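Local atomic coordinates of catalase (Corynebacterium glutamicum, PDB entry 4B7H), a protein that catalyses the breakdown of hydrogen peroxide to water and dioxygen at a heme, is inhibited by nitric oxide and also binds NADPH. Residues Asp354-Arg357 against Asn363-Asp366; Leu293-Ser298 against Phe453-Ile458; His160-Leu165 against Gly169-Asp174. One frame throughout, in Å; residues are numbered along the deposited sequence.

Contact 1. Residues Asp354-Arg357 against Asn363-Asp366; sequences DQQR and NYRD. With HEM (protoporphyrin IX containing Fe), chain E.
At the propionate edge of the heme pocket, Gln356 of helix 343-359 faces Tyr364, in the turn that follows the helix, on one side and the heme on the other. Its CB sits squarely over the tyrosine ring, 3.9 Å from the Tyr364 ring centroid and only 9° off the ring normal, a CH-pi contact that uses one face; the opposite face carries CG of Arg365. With CG placed anti to the carbonyl carbon (chi1 -72°) and the chain extended beyond it, Gln356 passes the ring and presents its amide to a heme propionate. There NE2 donates to heme O1A at 2.9 Å in an almost straight bond, 174° at the hydrogen, and a second bond from this nitrogen goes to Leu328 O.

Helix 343-359 is the proximal helix of the catalase fold; it also carries Tyr352, at the position expected of the tyrosine that ligates heme iron in this family. Gln355, directly before Gln356, lays its amide against the same propionate and bonds through NE2 to Ile68 O.

On the Tyr364 side, Gln356 OE1 accepts from a water at 2.7 Å. This water, which lies at the edge of the Tyr364 ring and in its plane, in turn accepts from Tyr364 OH at 2.6 Å. The same hydroxyl is also an acceptor: a second water donates to Tyr364 OH at 2.8 Å and takes a bond from Arg357 NH2 at 3.1 Å. Arg357 adds an apolar touch, its CG lying 3.8 Å from Tyr364 CE1. The second subunit borders this side, with its Ala57 packed against Arg357 and its Glu54 in a salt bridge with Arg365.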
loop_
_atom_site.group_PDB
_atom_site.type_symbol
_atom_site.label_atom_id
_atom_site.label_comp_id
_atom_site.label_asym_id
_atom_site.label_seq_id
_atom_site.Cartn_x
_atom_site.Cartn_y
_atom_site.Cartn_z
ATOM N N ASP A 354 -0.007 -9.243 -12.239
ATOM C CA ASP A 354 0.126 -9.463 -10.810
ATOM C C ASP A 354 1.090 -8.436 -10.205
ATOM O O ASP A 354 0.780 -7.795 -9.195
ATOM C CB ASP A 354 0.603 -10.885 -10.515
ATOM C CG ASP A 354 0.763 -11.139 -9.039
ATOM O OD1 ASP A 354 -0.253 -11.052 -8.316
ATOM O OD2 ASP A 354 1.897 -11.405 -8.587
ATOM N N GLN A 355 2.264 -8.273 -10.806
ATOM C CA GLN A 355 3.206 -7.294 -10.269
ATOM C C GLN A 355 2.655 -5.869 -10.383
ATOM O O GLN A 355 2.811 -5.054 -9.468
ATOM C CB GLN A 355 4.587 -7.376 -10.927
ATOM C CG GLN A 355 5.535 -6.368 -10.259
ATOM C CD GLN A 355 7.005 -6.527 -10.594
ATOM O OE1 GLN A 355 7.761 -5.545 -10.542
ATOM N NE2 GLN A 355 7.432 -7.749 -10.909
ATOM N N GLN A 356 1.991 -5.576 -11.496
ATOM C CA GLN A 356 1.493 -4.227 -11.737
ATOM C C GLN A 356 0.408 -3.812 -10.749
ATOM O O GLN A 356 0.361 -2.651 -10.329
ATOM C CB GLN A 356 1.041 -4.101 -13.194
ATOM C CG GLN A 356 2.241 -4.080 -14.137
ATOM C CD GLN A 356 1.961 -4.652 -15.509
ATOM O OE1 GLN A 356 0.829 -5.025 -15.835
ATOM N NE2 GLN A 356 3.010 -4.722 -16.334
ATOM N N ARG A 357 -0.438 -4.764 -10.354
ATOM C CA ARG A 357 -1.439 -4.499 -9.327
ATOM C C ARG A 357 -0.771 -4.017 -8.033
ATOM O O ARG A 357 -1.330 -3.186 -7.325
ATOM C CB ARG A 357 -2.272 -5.757 -9.062
ATOM C CG ARG A 357 -3.213 -6.102 -10.205
ATOM C CD ARG A 357 -3.785 -7.525 -10.112
ATOM N NE ARG A 357 -4.426 -7.867 -11.378
ATOM C CZ ARG A 357 -4.233 -8.989 -12.064
ATOM N NH1 ARG A 357 -3.462 -9.957 -11.580
ATOM N NH2 ARG A 357 -4.846 -9.142 -13.234
ATOM N N ASN A 363 -5.901 -0.110 -9.716
ATOM C CA ASN A 363 -6.524 0.587 -10.828
ATOM C C ASN A 363 -5.548 1.137 -11.853
ATOM O O ASN A 363 -5.857 2.088 -12.565
ATOM C CB ASN A 363 -7.487 1.656 -10.301
ATOM C CG ASN A 363 -8.787 1.047 -9.827
ATOM O OD1 ASN A 363 -9.336 0.189 -10.509
ATOM N ND2 ASN A 363 -9.268 1.451 -8.649
ATOM N N TYR A 364 -4.393 0.481 -11.963
ATOM C CA TYR A 364 -3.348 0.897 -12.883
ATOM C C TYR A 364 -3.817 0.979 -14.328
ATOM O O TYR A 364 -3.273 1.764 -15.106
ATOM C CB TYR A 364 -2.144 -0.040 -12.792
ATOM C CG TYR A 364 -2.339 -1.419 -13.400
ATOM C CD1 TYR A 364 -2.889 -2.460 -12.661
ATOM C CD2 TYR A 364 -1.946 -1.685 -14.714
ATOM C CE1 TYR A 364 -3.049 -3.729 -13.209
ATOM C CE2 TYR A 364 -2.107 -2.950 -15.276
ATOM C CZ TYR A 364 -2.662 -3.964 -14.517
ATOM O OH TYR A 364 -2.806 -5.221 -15.068
ATOM N N ARG A 365 -4.822 0.181 -14.690
ATOM C CA ARG A 365 -5.313 0.151 -16.070
ATOM C C ARG A 365 -5.973 1.462 -16.468
ATOM O O ARG A 365 -6.140 1.731 -17.657
ATOM C CB ARG A 365 -6.338 -0.964 -16.268
ATOM C CG ARG A 365 -5.816 -2.374 -16.085
ATOM C CD ARG A 365 -5.190 -2.914 -17.327
ATOM N NE ARG A 365 -4.956 -4.347 -17.198
ATOM C CZ ARG A 365 -4.534 -5.113 -18.195
ATOM N NH1 ARG A 365 -4.316 -4.568 -19.385
ATOM N NH2 ARG A 365 -4.332 -6.412 -18.004
ATOM N N ASP A 366 -6.360 2.265 -15.476
ATOM C CA ASP A 366 -7.072 3.509 -15.732
ATOM C C ASP A 366 -6.136 4.703 -15.957
ATOM O O ASP A 366 -6.580 5.785 -16.356
ATOM C CB ASP A 366 -8.039 3.800 -14.583
ATOM C CG ASP A 366 -9.167 2.769 -14.488
ATOM O OD1 ASP A 366 -9.568 2.215 -15.535
ATOM O OD2 ASP A 366 -9.652 2.515 -13.367
HETATM C CHA HEM E . 9.552 -7.245 -16.950
HETATM C CHB HEM E . 8.064 -11.573 -15.347
HETATM C CHC HEM E . 10.564 -13.677 -18.919
HETATM C CHD HEM E . 10.653 -9.426 -21.178
HETATM C C1A HEM E . 8.949 -8.224 -16.200
HETATM C C2A HEM E . 8.097 -8.005 -15.046
HETATM C C3A HEM E . 7.680 -9.208 -14.623
HETATM C C4A HEM E . 8.255 -10.217 -15.480
HETATM C CMA HEM E . 6.752 -9.536 -13.448
HETATM C CAA HEM E . 7.744 -6.622 -14.455
HETATM C CBA HEM E . 6.521 -6.067 -15.172
HETATM C CGA HEM E . 5.991 -4.810 -14.534
HETATM O O1A HEM E . 5.547 -3.921 -15.303
HETATM O O2A HEM E . 5.995 -4.677 -13.283
HETATM C C1B HEM E . 8.629 -12.535 -16.153
HETATM C C2B HEM E . 8.523 -13.965 -15.973
HETATM C C3B HEM E . 9.242 -14.544 -16.957
HETATM C C4B HEM E . 9.790 -13.493 -17.786
HETATM C CMB HEM E . 7.737 -14.633 -14.826
HETATM C CAB HEM E . 9.467 -16.034 -17.276
HETATM C CBB HEM E . 8.582 -16.975 -16.946
HETATM C C1C HEM E . 10.654 -12.739 -19.932
HETATM C C2C HEM E . 10.875 -12.981 -21.351
HETATM C C3C HEM E . 10.897 -11.784 -21.962
HETATM C C4C HEM E . 10.670 -10.772 -20.953
HETATM C CMC HEM E . 11.070 -14.378 -21.990
HETATM C CAC HEM E . 11.042 -11.433 -23.463
HETATM C CBC HEM E . 10.648 -12.264 -24.443
HETATM C C1D HEM E . 10.440 -8.465 -20.229
HETATM C C2D HEM E . 10.541 -7.068 -20.503
HETATM C C3D HEM E . 10.203 -6.380 -19.208
HETATM C C4D HEM E . 9.914 -7.424 -18.264
HETATM C CMD HEM E . 10.925 -6.409 -21.826
HETATM C CAD HEM E . 10.152 -4.873 -19.003
HETATM C CBD HEM E . 8.849 -4.350 -19.602
HETATM C CGD HEM E . 8.908 -2.858 -19.459
HETATM O O1D HEM E . 8.089 -2.279 -18.703
HETATM O O2D HEM E . 9.802 -2.240 -20.090
HETATM N NA HEM E . 9.021 -9.587 -16.449
HETATM N NB HEM E . 9.407 -12.275 -17.260
HETATM N NC HEM E . 10.526 -11.375 -19.726
HETATM N ND HEM E . 10.077 -8.650 -18.898
HETATM FE FE HEM E . 9.810 -10.466 -18.073
HETATM O O HOH W 1 -1.378 -5.494 -17.258
HETATM O O HOH W 2 -5.251 -6.469 -14.687
#

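Contact 2. Residues Leu293-Ser298 against Phe453-Ile458; sequences LTKTWS and FIQPGI. With NDP (NADPH dihydro-nicotinamide-adenine-dinucleotide phosphate), chain H.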
loop_
_atom_site.group_PDB
_atom_site.type_symbol
_atom_site.label_atom_id
_atom_site.label_comp_id
_atom_site.label_asym_id
_atom_site.label_seq_id
_atom_site.Cartn_x
_atom_site.Cartn_y
_atom_site.Cartn_z
ATOM N N LEU A 293 11.363 -22.126 -25.466
ATOM C CA LEU A 293 11.923 -20.787 -25.615
ATOM C C LEU A 293 13.435 -20.777 -25.853
ATOM O O LEU A 293 13.957 -19.866 -26.518
ATOM C CB LEU A 293 11.572 -19.960 -24.379
ATOM C CG LEU A 293 12.066 -18.518 -24.301
ATOM C CD1 LEU A 293 11.562 -17.690 -25.491
ATOM C CD2 LEU A 293 11.629 -17.918 -22.972
ATOM N N THR A 294 14.131 -21.795 -25.340
ATOM C CA THR A 294 15.579 -21.901 -25.530
ATOM C C THR A 294 15.964 -22.373 -26.936
ATOM O O THR A 294 17.153 -22.485 -27.252
ATOM C CB THR A 294 16.234 -22.839 -24.475
ATOM O OG1 THR A 294 15.853 -24.200 -24.731
ATOM C CG2 THR A 294 15.830 -22.447 -23.055
ATOM N N LYS A 295 14.964 -22.651 -27.772
ATOM C CA LYS A 295 15.193 -23.080 -29.154
ATOM C C LYS A 295 14.660 -22.045 -30.137
ATOM O O LYS A 295 13.459 -21.754 -30.153
ATOM C CB LYS A 295 14.493 -24.413 -29.438
ATOM C CG LYS A 295 14.859 -25.539 -28.485
ATOM C CD LYS A 295 16.302 -25.971 -28.670
ATOM C CE LYS A 295 16.617 -27.183 -27.814
ATOM N NZ LYS A 295 16.581 -26.850 -26.366
ATOM N N THR A 296 15.542 -21.489 -30.961
ATOM C CA THR A 296 15.098 -20.650 -32.069
ATOM C C THR A 296 14.648 -21.518 -33.242
ATOM O O THR A 296 15.062 -22.682 -33.364
ATOM C CB THR A 296 16.208 -19.692 -32.532
ATOM O OG1 THR A 296 17.425 -20.420 -32.745
ATOM C CG2 THR A 296 16.448 -18.618 -31.490
ATOM N N TRP A 297 13.787 -20.966 -34.095
ATOM C CA TRP A 297 13.455 -21.608 -35.364
ATOM C C TRP A 297 14.473 -21.134 -36.382
ATOM O O TRP A 297 14.645 -19.926 -36.576
ATOM C CB TRP A 297 12.084 -21.171 -35.869
ATOM C CG TRP A 297 10.885 -21.547 -35.044
ATOM C CD1 TRP A 297 10.831 -22.386 -33.963
ATOM C CD2 TRP A 297 9.546 -21.076 -35.255
ATOM N NE1 TRP A 297 9.532 -22.458 -33.487
ATOM C CE2 TRP A 297 8.729 -21.667 -34.270
ATOM C CE3 TRP A 297 8.963 -20.203 -36.186
ATOM C CZ2 TRP A 297 7.358 -21.411 -34.189
ATOM C CZ3 TRP A 297 7.599 -19.949 -36.100
ATOM C CH2 TRP A 297 6.815 -20.550 -35.107
ATOM N N SER A 298 15.147 -22.063 -37.049
ATOM C CA SER A 298 16.121 -21.662 -38.054
ATOM C C SER A 298 15.477 -20.836 -39.167
ATOM O O SER A 298 14.404 -21.185 -39.675
ATOM C CB SER A 298 16.818 -22.877 -38.650
ATOM O OG SER A 298 17.662 -22.469 -39.714
ATOM N N PHE A 453 22.750 -27.602 -25.688
ATOM C CA PHE A 453 23.989 -27.041 -26.211
ATOM C C PHE A 453 24.116 -26.913 -27.726
ATOM O O PHE A 453 24.980 -26.177 -28.195
ATOM C CB PHE A 453 25.192 -27.829 -25.676
ATOM C CG PHE A 453 25.334 -27.755 -24.188
ATOM C CD1 PHE A 453 25.844 -26.615 -23.590
ATOM C CD2 PHE A 453 24.938 -28.818 -23.383
ATOM C CE1 PHE A 453 25.973 -26.539 -22.214
ATOM C CE2 PHE A 453 25.053 -28.744 -22.005
ATOM C CZ PHE A 453 25.578 -27.602 -21.422
ATOM N N ILE A 454 23.287 -27.617 -28.494
ATOM C CA ILE A 454 23.496 -27.637 -29.943
ATOM C C ILE A 454 23.325 -26.262 -30.592
ATOM O O ILE A 454 24.128 -25.865 -31.436
ATOM C CB ILE A 454 22.649 -28.721 -30.666
ATOM C CG1 ILE A 454 23.129 -28.889 -32.113
ATOM C CG2 ILE A 454 21.151 -28.400 -30.615
ATOM C CD1 ILE A 454 24.599 -29.215 -32.222
ATOM N N GLN A 455 22.299 -25.520 -30.193
ATOM C CA GLN A 455 22.061 -24.227 -30.827
ATOM C C GLN A 455 23.154 -23.171 -30.578
ATOM O O GLN A 455 23.575 -22.511 -31.520
ATOM C CB GLN A 455 20.648 -23.704 -30.536
ATOM C CG GLN A 455 19.557 -24.516 -31.255
ATOM C CD GLN A 455 18.263 -23.754 -31.387
ATOM O OE1 GLN A 455 18.008 -22.820 -30.637
ATOM N NE2 GLN A 455 17.438 -24.142 -32.345
ATOM N N PRO A 456 23.628 -23.009 -29.325
ATOM C CA PRO A 456 24.763 -22.084 -29.200
ATOM C C PRO A 456 26.018 -22.625 -29.880
ATOM O O PRO A 456 26.858 -21.834 -30.313
ATOM C CB PRO A 456 24.978 -21.973 -27.680
ATOM C CG PRO A 456 24.284 -23.174 -27.095
ATOM C CD PRO A 456 23.112 -23.420 -28.005
ATOM N N GLY A 457 26.153 -23.948 -29.960
ATOM C CA GLY A 457 27.258 -24.558 -30.691
ATOM C C GLY A 457 27.214 -24.202 -32.167
ATOM O O GLY A 457 28.239 -23.877 -32.767
ATOM N N ILE A 458 26.015 -24.257 -32.745
ATOM C CA ILE A 458 25.774 -23.849 -34.128
ATOM C C ILE A 458 26.088 -22.362 -34.341
ATOM O O ILE A 458 26.719 -21.980 -35.336
ATOM C CB ILE A 458 24.319 -24.167 -34.557
ATOM C CG1 ILE A 458 24.129 -25.681 -34.706
ATOM C CG2 ILE A 458 23.977 -23.483 -35.867
ATOM C CD1 ILE A 458 22.686 -26.111 -34.930
HETATM P PA NDP H . 20.963 -17.912 -39.919
HETATM O O1A NDP H . 22.292 -17.811 -40.572
HETATM O O2A NDP H . 19.836 -17.875 -40.894
HETATM O O5B NDP H . 20.826 -16.702 -38.879
HETATM C C5B NDP H . 21.865 -16.422 -37.972
HETATM C C4B NDP H . 21.384 -15.270 -37.104
HETATM O O4B NDP H . 22.382 -14.967 -36.140
HETATM C C3B NDP H . 21.135 -14.014 -37.941
HETATM O O3B NDP H . 19.930 -13.396 -37.531
HETATM C C2B NDP H . 22.349 -13.166 -37.613
HETATM O O2B NDP H . 22.183 -11.772 -37.788
HETATM C C1B NDP H . 22.590 -13.576 -36.168
HETATM N N9A NDP H . 23.895 -13.127 -35.641
HETATM C C8A NDP H . 24.969 -12.659 -36.356
HETATM N N7A NDP H . 25.955 -12.327 -35.494
HETATM C C5A NDP H . 25.525 -12.573 -34.231
HETATM C C6A NDP H . 26.128 -12.414 -32.985
HETATM N N6A NDP H . 27.203 -11.637 -32.855
HETATM N N1A NDP H . 25.429 -12.769 -31.854
HETATM C C2A NDP H . 24.145 -13.265 -31.951
HETATM N N3A NDP H . 23.551 -13.416 -33.189
HETATM C C4A NDP H . 24.232 -13.074 -34.312
HETATM O O3 NDP H . 20.948 -19.255 -39.015
HETATM P PN NDP H . 19.701 -19.762 -38.121
HETATM O O1N NDP H . 18.544 -18.831 -38.247
HETATM O O2N NDP H . 19.543 -21.207 -38.415
HETATM O O5D NDP H . 20.265 -19.653 -36.617
HETATM C C5D NDP H . 21.597 -20.034 -36.328
HETATM C C4D NDP H . 21.981 -19.516 -34.957
HETATM O O4D NDP H . 21.930 -18.104 -34.975
HETATM C C3D NDP H . 20.995 -19.975 -33.894
HETATM O O3D NDP H . 21.414 -21.188 -33.287
HETATM C C2D NDP H . 20.964 -18.799 -32.932
HETATM O O2D NDP H . 21.918 -18.994 -31.926
HETATM C C1D NDP H . 21.406 -17.594 -33.756
HETATM N N1N NDP H . 20.282 -16.671 -34.027
HETATM C C2N NDP H . 19.104 -17.187 -34.482
HETATM C C3N NDP H . 18.006 -16.388 -34.765
HETATM C C7N NDP H . 16.756 -17.054 -35.241
HETATM O O7N NDP H . 15.528 -16.454 -34.947
HETATM N N7N NDP H . 16.825 -18.202 -35.906
HETATM C C4N NDP H . 18.037 -14.884 -34.591
HETATM C C5N NDP H . 19.375 -14.423 -34.089
HETATM C C6N NDP H . 20.415 -15.319 -33.832
HETATM P P2B NDP H . 22.630 -11.055 -39.166
HETATM O O1X NDP H . 24.086 -11.389 -39.414
HETATM O O2X NDP H . 21.747 -11.578 -40.278
HETATM O O3X NDP H . 22.427 -9.562 -38.972
#
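Gln455, in the first turn of helix 454-463, turns its carboxamide onto the backbone of Thr296 at the NADPH pocket, joining the loop before strand 305-314 to the C-terminal helical region. The amide meets both polar groups of the threonine main chain. Thr296 N donates to Gln455 OE1 at 2.8 Å, approaching in the carbonyl plane on a lone pair with a C=O...donor angle of 118°. Gln455 NE2 returns a bond of 3.0 Å to Thr296 O, which lies close to the glutamine amide plane. An extended chain beyond CG carries the amide across to the loop, and the paired bonds fix its rotation.

Lys295 crosses the same amide, its CD 4.0 Å from Gln455 CD, before its bent chain takes NZ to a salt bridge with Asp292. Thr296 CB lies 3.7 Å from N7N of the NADPH carboxamide. NADPH N7N donates to Trp297 O at 2.9 Å, a carbonyl that also accepts from Gln276. From the helix side, Gln455 O receives a weak bond from O3D of the nicotinamide ribose of NADPH. Ser298 donates from OG to phosphate oxygen O2N of NADPH at 2.6 Å.

Contact 3. Residues His160-Leu165 against Gly169-Asp174; sequences HSQKRL and GLRDAD
Arg171, Leu165 and Arg164 carry most of this contact, in which the tight connection between helices 155-162 and 173-182 folds back on itself. Arg171 grips the carbonyl of Gln162 side-on: NE and NH2 each lie 2.9 Å from Gln162 O, which sits near the guanidinium plane. A bend at chi3 (76°) turns the group so that NE and NH2 both face this one oxygen.

Arg164 is extended from CG to NE. Its NH1 donates to Gly169 O at 2.9 Å, with that oxygen at the edge of the guanidinium, while CG of Arg171 stands over the centre of one face. Arg164 has acidic partners of its own, NE with Glu113 and NH1 with Asp253 of the third subunit, which probably temper the like charge of Arg171 nearby.

The backbones are joined by Leu165 N, which bonds to Leu170 O at 2.8 Å, and by Gly169 N, which reaches Leu165 O. A water receives a bond from Asp172 N and donates to the carbonyls of Ser161 and Lys163, bridging the two segments. The isobutyl group of Leu165 rests on Asp172, the N-cap of helix 173-182, whose OD2 takes Met175 N; here Leu165 CG lies 3.8 Å from Asp172 CB.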
loop_
_atom_site.group_PDB
_atom_site.type_symbol
_atom_site.label_atom_id
_atom_site.label_comp_id
_atom_site.label_asym_id
_atom_site.label_seq_id
_atom_site.Cartn_x
_atom_site.Cartn_y
_atom_site.Cartn_z
ATOM N N HIS A 160 17.066 -13.799 -8.948
ATOM C CA HIS A 160 17.927 -13.592 -7.781
ATOM C C HIS A 160 19.394 -13.852 -8.144
ATOM O O HIS A 160 20.292 -13.104 -7.738
ATOM C CB HIS A 160 17.569 -14.532 -6.631
ATOM C CG HIS A 160 16.195 -14.363 -6.055
ATOM N ND1 HIS A 160 15.564 -15.274 -5.234
ATOM C CD2 HIS A 160 15.323 -13.338 -6.207
ATOM C CE1 HIS A 160 14.376 -14.803 -4.898
ATOM N NE2 HIS A 160 14.204 -13.633 -5.480
ATOM N N SER A 161 19.750 -14.785 -8.927
ATOM C CA SER A 161 21.173 -15.055 -9.153
ATOM C C SER A 161 21.876 -13.912 -9.876
ATOM O O SER A 161 23.093 -13.742 -9.750
ATOM C CB SER A 161 21.392 -16.383 -9.899
ATOM O OG SER A 161 21.175 -16.252 -11.295
ATOM N N GLN A 162 21.102 -13.125 -10.621
ATOM C CA GLN A 162 21.607 -11.951 -11.329
ATOM C C GLN A 162 21.625 -10.674 -10.500
ATOM O O GLN A 162 22.195 -9.663 -10.934
ATOM C CB GLN A 162 20.754 -11.716 -12.569
ATOM C CG GLN A 162 21.006 -12.765 -13.623
ATOM C CD GLN A 162 22.350 -12.549 -14.277
ATOM O OE1 GLN A 162 22.663 -11.433 -14.712
ATOM N NE2 GLN A 162 23.173 -13.597 -14.325
ATOM N N LYS A 163 20.984 -10.718 -9.329
ATOM C CA LYS A 163 20.868 -9.560 -8.449
ATOM C C LYS A 163 21.856 -9.672 -7.279
ATOM O O LYS A 163 22.983 -10.119 -7.480
ATOM C CB LYS A 163 19.407 -9.331 -8.026
ATOM C CG LYS A 163 18.525 -8.811 -9.169
ATOM C CD LYS A 163 17.092 -8.579 -8.701
ATOM C CE LYS A 163 16.309 -7.610 -9.592
ATOM N NZ LYS A 163 16.808 -6.207 -9.486
ATOM N N ARG A 164 21.473 -9.256 -6.078
ATOM C CA ARG A 164 22.444 -9.118 -5.001
ATOM C C ARG A 164 22.344 -10.207 -3.950
ATOM O O ARG A 164 21.245 -10.664 -3.609
ATOM C CB ARG A 164 22.294 -7.750 -4.338
ATOM C CG ARG A 164 22.477 -6.628 -5.334
ATOM C CD ARG A 164 22.053 -5.255 -4.808
ATOM N NE ARG A 164 22.152 -4.301 -5.907
ATOM C CZ ARG A 164 23.285 -3.718 -6.293
ATOM N NH1 ARG A 164 24.409 -3.944 -5.622
ATOM N NH2 ARG A 164 23.291 -2.898 -7.344
ATOM N N LEU A 165 23.503 -10.611 -3.431
ATOM C CA LEU A 165 23.575 -11.543 -2.311
ATOM C C LEU A 165 22.761 -11.024 -1.127
ATOM O O LEU A 165 22.744 -9.820 -0.848
ATOM C CB LEU A 165 25.027 -11.725 -1.879
ATOM C CG LEU A 165 25.967 -12.417 -2.863
ATOM C CD1 LEU A 165 27.396 -12.340 -2.358
ATOM C CD2 LEU A 165 25.547 -13.858 -3.061
ATOM N N GLY A 169 24.325 -7.221 -0.061
ATOM C CA GLY A 169 23.871 -6.367 -1.142
ATOM C C GLY A 169 24.835 -6.219 -2.310
ATOM O O GLY A 169 24.775 -5.219 -3.022
ATOM N N LEU A 170 25.715 -7.199 -2.515
ATOM C CA LEU A 170 26.637 -7.166 -3.654
ATOM C C LEU A 170 26.213 -8.168 -4.721
ATOM O O LEU A 170 25.807 -9.283 -4.396
ATOM C CB LEU A 170 28.067 -7.495 -3.216
ATOM C CG LEU A 170 28.698 -6.534 -2.208
ATOM C CD1 LEU A 170 30.104 -6.996 -1.836
ATOM C CD2 LEU A 170 28.716 -5.109 -2.751
ATOM N N ARG A 171 26.294 -7.768 -5.991
ATOM C CA ARG A 171 26.182 -8.726 -7.091
ATOM C C ARG A 171 27.398 -9.652 -7.041
ATOM O O ARG A 171 28.422 -9.314 -6.440
ATOM C CB ARG A 171 26.088 -8.008 -8.436
ATOM C CG ARG A 171 24.868 -7.104 -8.548
ATOM C CD ARG A 171 24.736 -6.542 -9.958
ATOM N NE ARG A 171 24.231 -7.549 -10.889
ATOM C CZ ARG A 171 24.440 -7.546 -12.204
ATOM N NH1 ARG A 171 25.170 -6.592 -12.776
ATOM N NH2 ARG A 171 23.919 -8.513 -12.953
ATOM N N ASP A 172 27.300 -10.820 -7.665
ATOM C CA ASP A 172 28.304 -11.843 -7.409
ATOM C C ASP A 172 28.489 -12.790 -8.589
ATOM O O ASP A 172 27.555 -13.497 -8.983
ATOM C CB ASP A 172 27.915 -12.635 -6.151
ATOM C CG ASP A 172 29.001 -13.580 -5.706
ATOM O OD1 ASP A 172 30.036 -13.089 -5.208
ATOM O OD2 ASP A 172 28.822 -14.808 -5.847
ATOM N N ALA A 173 29.711 -12.829 -9.113
ATOM C CA ALA A 173 30.045 -13.693 -10.241
ATOM C C ALA A 173 29.853 -15.170 -9.929
ATOM O O ALA A 173 29.351 -15.921 -10.772
ATOM C CB ALA A 173 31.475 -13.435 -10.709
ATOM N N ASP A 174 30.266 -15.598 -8.741
ATOM C CA ASP A 174 30.139 -17.011 -8.409
ATOM C C ASP A 174 28.679 -17.441 -8.458
ATOM O O ASP A 174 28.344 -18.490 -9.015
ATOM C CB ASP A 174 30.715 -17.340 -7.037
ATOM C CG ASP A 174 30.758 -18.827 -6.790
ATOM O OD1 ASP A 174 31.693 -19.466 -7.306
ATOM O OD2 ASP A 174 29.843 -19.373 -6.136
HETATM O O HOH W 3 24.730 -11.410 -9.190
#

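The three contacts lie apart, without touching one another. Contacts 1 and 3 are the nearest pair, about 9 Å between closest atoms, and are bridged by Ile68: its carbonyl accepts from Gln355, and the side chain of Lys163 touches Ile68. Both also meet the third subunit. The side chain of Gln356 lies about 10 Å from the bound nitric oxide and that of Lys163 about 9 Å. Contact 2 belongs to the NADPH site, about 16 Å from contact 1 and 14 Å from contact 3 by nearest atoms, although Leu293 touches the heme. Along the chain, contact 1 is nested in the loop that contact 2 closes, whereas contact 3 precedes both.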